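Local coordinates for phenol hydroxylase component phN (Pseudomonas stutzeri, PDB 3U52), which probably forms the diiron-containing hydroxylase subunit of a multicomponent monooxygenase that uses molecular oxygen to hydroxylate phenol, at residues A[329-334]-A[368-373]. Sequence-based numbering, arbitrary orientation.
Sequences HHLSHQ and TFDKYY
Tyr373 reaches across to the start of helix 331-342 and lays its ring against His333, whose CB sits 3.5 Å from the ring centroid and only 13° off the ring normal, a CH-pi contact over the face. The opposite face is covered by CB of its own neighbour Tyr372, which leaves the phenol sandwiched. The His333 imidazole, nearly parallel to the phenol but slid aside, scarcely overlaps it. Instead Phe369 CD1 lies over one imidazole face, 3.7 Å from His333 CE1, with Ser332 OG over the other; a hydrogen bond between His333 ND1 and Tyr282 OH helps hold the ring's rotation. Histidine suits this place by combining a flat face for Phe369 with a nitrogen for Tyr282.

At the far end of the phenol, Tyr373 OH and His330 ND1 form a 2.8 Å hydrogen bond. A chi1 of -71° sets the His330 ring beside its own backbone N, where its nitrogen can meet the hydroxyl and the ring comes rim to rim with the phenol, the planes 73° apart. A tyrosine suits its position because its flat ring spans the interface while its hydroxyl serves two polar partners, the second a water 2.9 Å from Tyr373 OH that accepts a hydrogen bond from Gln334 NE2. A phenylalanine here would probably keep the cover over His333 CB but leave His330 ND1 and the bridging water without their shared mate.

Thr368 uses both branches: OG1 donates to His329 O at 2.8 Å, slightly out of the carbonyl plane, while CG2 packs 3.4 Å from His330 CE1.

The aromatic cluster thus joins the beginnings of helices 331-342 and 369-385. Met361 of helix 355-364 and Tyr282 of helix 254-283 pack around His333 and Phe369, while Pro414, in a loop, touches both His330 and Tyr372.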
loop_
_atom_site.group_PDB
_atom_site.type_symbol
_atom_site.label_atom_id
_atom_site.label_comp_id
_atom_site.label_asym_id
_atom_site.label_seq_id
_atom_site.Cartn_x
_atom_site.Cartn_y
_atom_site.Cartn_z
ATOM N N HIS A 329 40.171 8.104 -3.621
ATOM C CA HIS A 329 40.698 7.301 -4.739
ATOM C C HIS A 329 41.126 5.864 -4.316
ATOM O O HIS A 329 41.488 5.051 -5.165
ATOM C CB HIS A 329 41.856 8.018 -5.428
ATOM C CG HIS A 329 41.496 9.387 -5.904
ATOM N ND1 HIS A 329 40.570 9.605 -6.904
ATOM C CD2 HIS A 329 41.909 10.610 -5.500
ATOM C CE1 HIS A 329 40.430 10.909 -7.097
ATOM N NE2 HIS A 329 41.239 11.539 -6.261
ATOM N N HIS A 330 41.102 5.595 -3.003
ATOM C CA HIS A 330 41.752 4.381 -2.428
ATOM C C HIS A 330 40.831 3.588 -1.518
ATOM O O HIS A 330 40.874 2.355 -1.480
ATOM C CB HIS A 330 42.970 4.817 -1.605
ATOM C CG HIS A 330 44.116 5.321 -2.443
ATOM N ND1 HIS A 330 44.905 4.485 -3.205
ATOM C CD2 HIS A 330 44.585 6.571 -2.651
ATOM C CE1 HIS A 330 45.822 5.198 -3.834
ATOM N NE2 HIS A 330 45.653 6.465 -3.508
ATOM N N LEU A 331 39.971 4.315 -0.802
ATOM C CA LEU A 331 39.180 3.775 0.335
ATOM C C LEU A 331 38.425 2.465 0.070
ATOM O O LEU A 331 38.600 1.463 0.798
ATOM C CB LEU A 331 38.170 4.808 0.765
ATOM C CG LEU A 331 37.915 4.906 2.235
ATOM C CD1 LEU A 331 39.249 5.242 3.008
ATOM C CD2 LEU A 331 36.933 6.073 2.392
ATOM N N SER A 332 37.600 2.455 -0.959
ATOM C CA SER A 332 36.761 1.273 -1.215
ATOM C C SER A 332 37.582 0.037 -1.562
ATOM O O SER A 332 37.257 -1.076 -1.155
ATOM C CB SER A 332 35.723 1.590 -2.292
ATOM O OG SER A 332 36.324 1.672 -3.569
ATOM N N HIS A 333 38.682 0.242 -2.277
ATOM C CA HIS A 333 39.564 -0.852 -2.696
ATOM C C HIS A 333 40.375 -1.442 -1.501
ATOM O O HIS A 333 40.493 -2.660 -1.365
ATOM C CB HIS A 333 40.509 -0.330 -3.792
ATOM C CG HIS A 333 39.812 0.511 -4.839
ATOM N ND1 HIS A 333 38.814 0.006 -5.653
ATOM C CD2 HIS A 333 39.933 1.826 -5.149
ATOM C CE1 HIS A 333 38.365 0.970 -6.443
ATOM N NE2 HIS A 333 39.031 2.080 -6.166
ATOM N N GLN A 334 40.923 -0.574 -0.644
ATOM C CA GLN A 334 41.581 -1.014 0.603
ATOM C C GLN A 334 40.633 -1.830 1.503
ATOM O O GLN A 334 40.992 -2.907 2.030
ATOM C CB GLN A 334 42.125 0.210 1.369
ATOM C CG GLN A 334 43.261 0.922 0.642
ATOM C CD GLN A 334 43.627 2.280 1.251
ATOM O OE1 GLN A 334 42.784 3.000 1.794
ATOM N NE2 GLN A 334 44.914 2.639 1.134
ATOM N N THR A 368 44.537 5.343 -9.843
ATOM C CA THR A 368 44.855 4.362 -8.768
ATOM C C THR A 368 44.486 2.885 -9.014
ATOM O O THR A 368 45.209 1.997 -8.553
ATOM C CB THR A 368 44.188 4.756 -7.441
ATOM O OG1 THR A 368 42.760 4.848 -7.629
ATOM C CG2 THR A 368 44.726 6.121 -6.936
ATOM N N PHE A 369 43.391 2.601 -9.722
ATOM C CA PHE A 369 42.923 1.235 -9.746
ATOM C C PHE A 369 43.873 0.286 -10.468
ATOM O O PHE A 369 44.216 -0.772 -9.927
ATOM C CB PHE A 369 41.520 1.091 -10.305
ATOM C CG PHE A 369 40.963 -0.312 -10.143
ATOM C CD1 PHE A 369 40.453 -0.745 -8.913
ATOM C CD2 PHE A 369 40.955 -1.198 -11.226
ATOM C CE1 PHE A 369 39.957 -2.048 -8.778
ATOM C CE2 PHE A 369 40.443 -2.506 -11.102
ATOM C CZ PHE A 369 39.940 -2.914 -9.864
ATOM N N ASP A 370 44.301 0.651 -11.675
ATOM C CA ASP A 370 45.177 -0.232 -12.448
ATOM C C ASP A 370 46.544 -0.368 -11.833
ATOM O O ASP A 370 47.145 -1.443 -11.885
ATOM C CB ASP A 370 45.268 0.220 -13.906
ATOM C CG ASP A 370 43.974 -0.040 -14.667
ATOM O OD1 ASP A 370 43.132 -0.825 -14.188
ATOM O OD2 ASP A 370 43.791 0.526 -15.758
ATOM N N LYS A 371 47.017 0.716 -11.218
ATOM C CA LYS A 371 48.333 0.714 -10.584
ATOM C C LYS A 371 48.376 -0.127 -9.303
ATOM O O LYS A 371 49.285 -0.955 -9.103
ATOM C CB LYS A 371 48.752 2.143 -10.242
ATOM C CG LYS A 371 50.240 2.269 -9.878
ATOM C CD LYS A 371 50.719 3.720 -9.928
ATOM C CE LYS A 371 50.360 4.430 -11.269
ATOM N NZ LYS A 371 50.876 5.850 -11.335
ATOM N N TYR A 372 47.408 0.094 -8.411
ATOM C CA TYR A 372 47.473 -0.472 -7.054
ATOM C C TYR A 372 46.513 -1.600 -6.807
ATOM O O TYR A 372 46.802 -2.436 -5.962
ATOM C CB TYR A 372 47.258 0.604 -5.967
ATOM C CG TYR A 372 48.228 1.747 -6.019
ATOM C CD1 TYR A 372 47.822 3.015 -6.440
ATOM C CD2 TYR A 372 49.546 1.559 -5.684
ATOM C CE1 TYR A 372 48.723 4.087 -6.489
ATOM C CE2 TYR A 372 50.463 2.596 -5.740
ATOM C CZ TYR A 372 50.048 3.859 -6.153
ATOM O OH TYR A 372 51.004 4.860 -6.187
ATOM N N TYR A 373 45.371 -1.647 -7.502
ATOM C CA TYR A 373 44.323 -2.593 -7.102
ATOM C C TYR A 373 44.032 -3.747 -8.043
ATOM O O TYR A 373 43.903 -4.888 -7.595
ATOM C CB TYR A 373 43.062 -1.843 -6.565
ATOM C CG TYR A 373 43.453 -0.849 -5.473
ATOM C CD1 TYR A 373 43.398 0.521 -5.677
ATOM C CD2 TYR A 373 43.933 -1.309 -4.231
ATOM C CE1 TYR A 373 43.825 1.425 -4.697
ATOM C CE2 TYR A 373 44.335 -0.410 -3.238
ATOM C CZ TYR A 373 44.285 0.942 -3.468
ATOM O OH TYR A 373 44.710 1.772 -2.441
HETATM O O HOH W 1 46.702 0.861 -0.531
#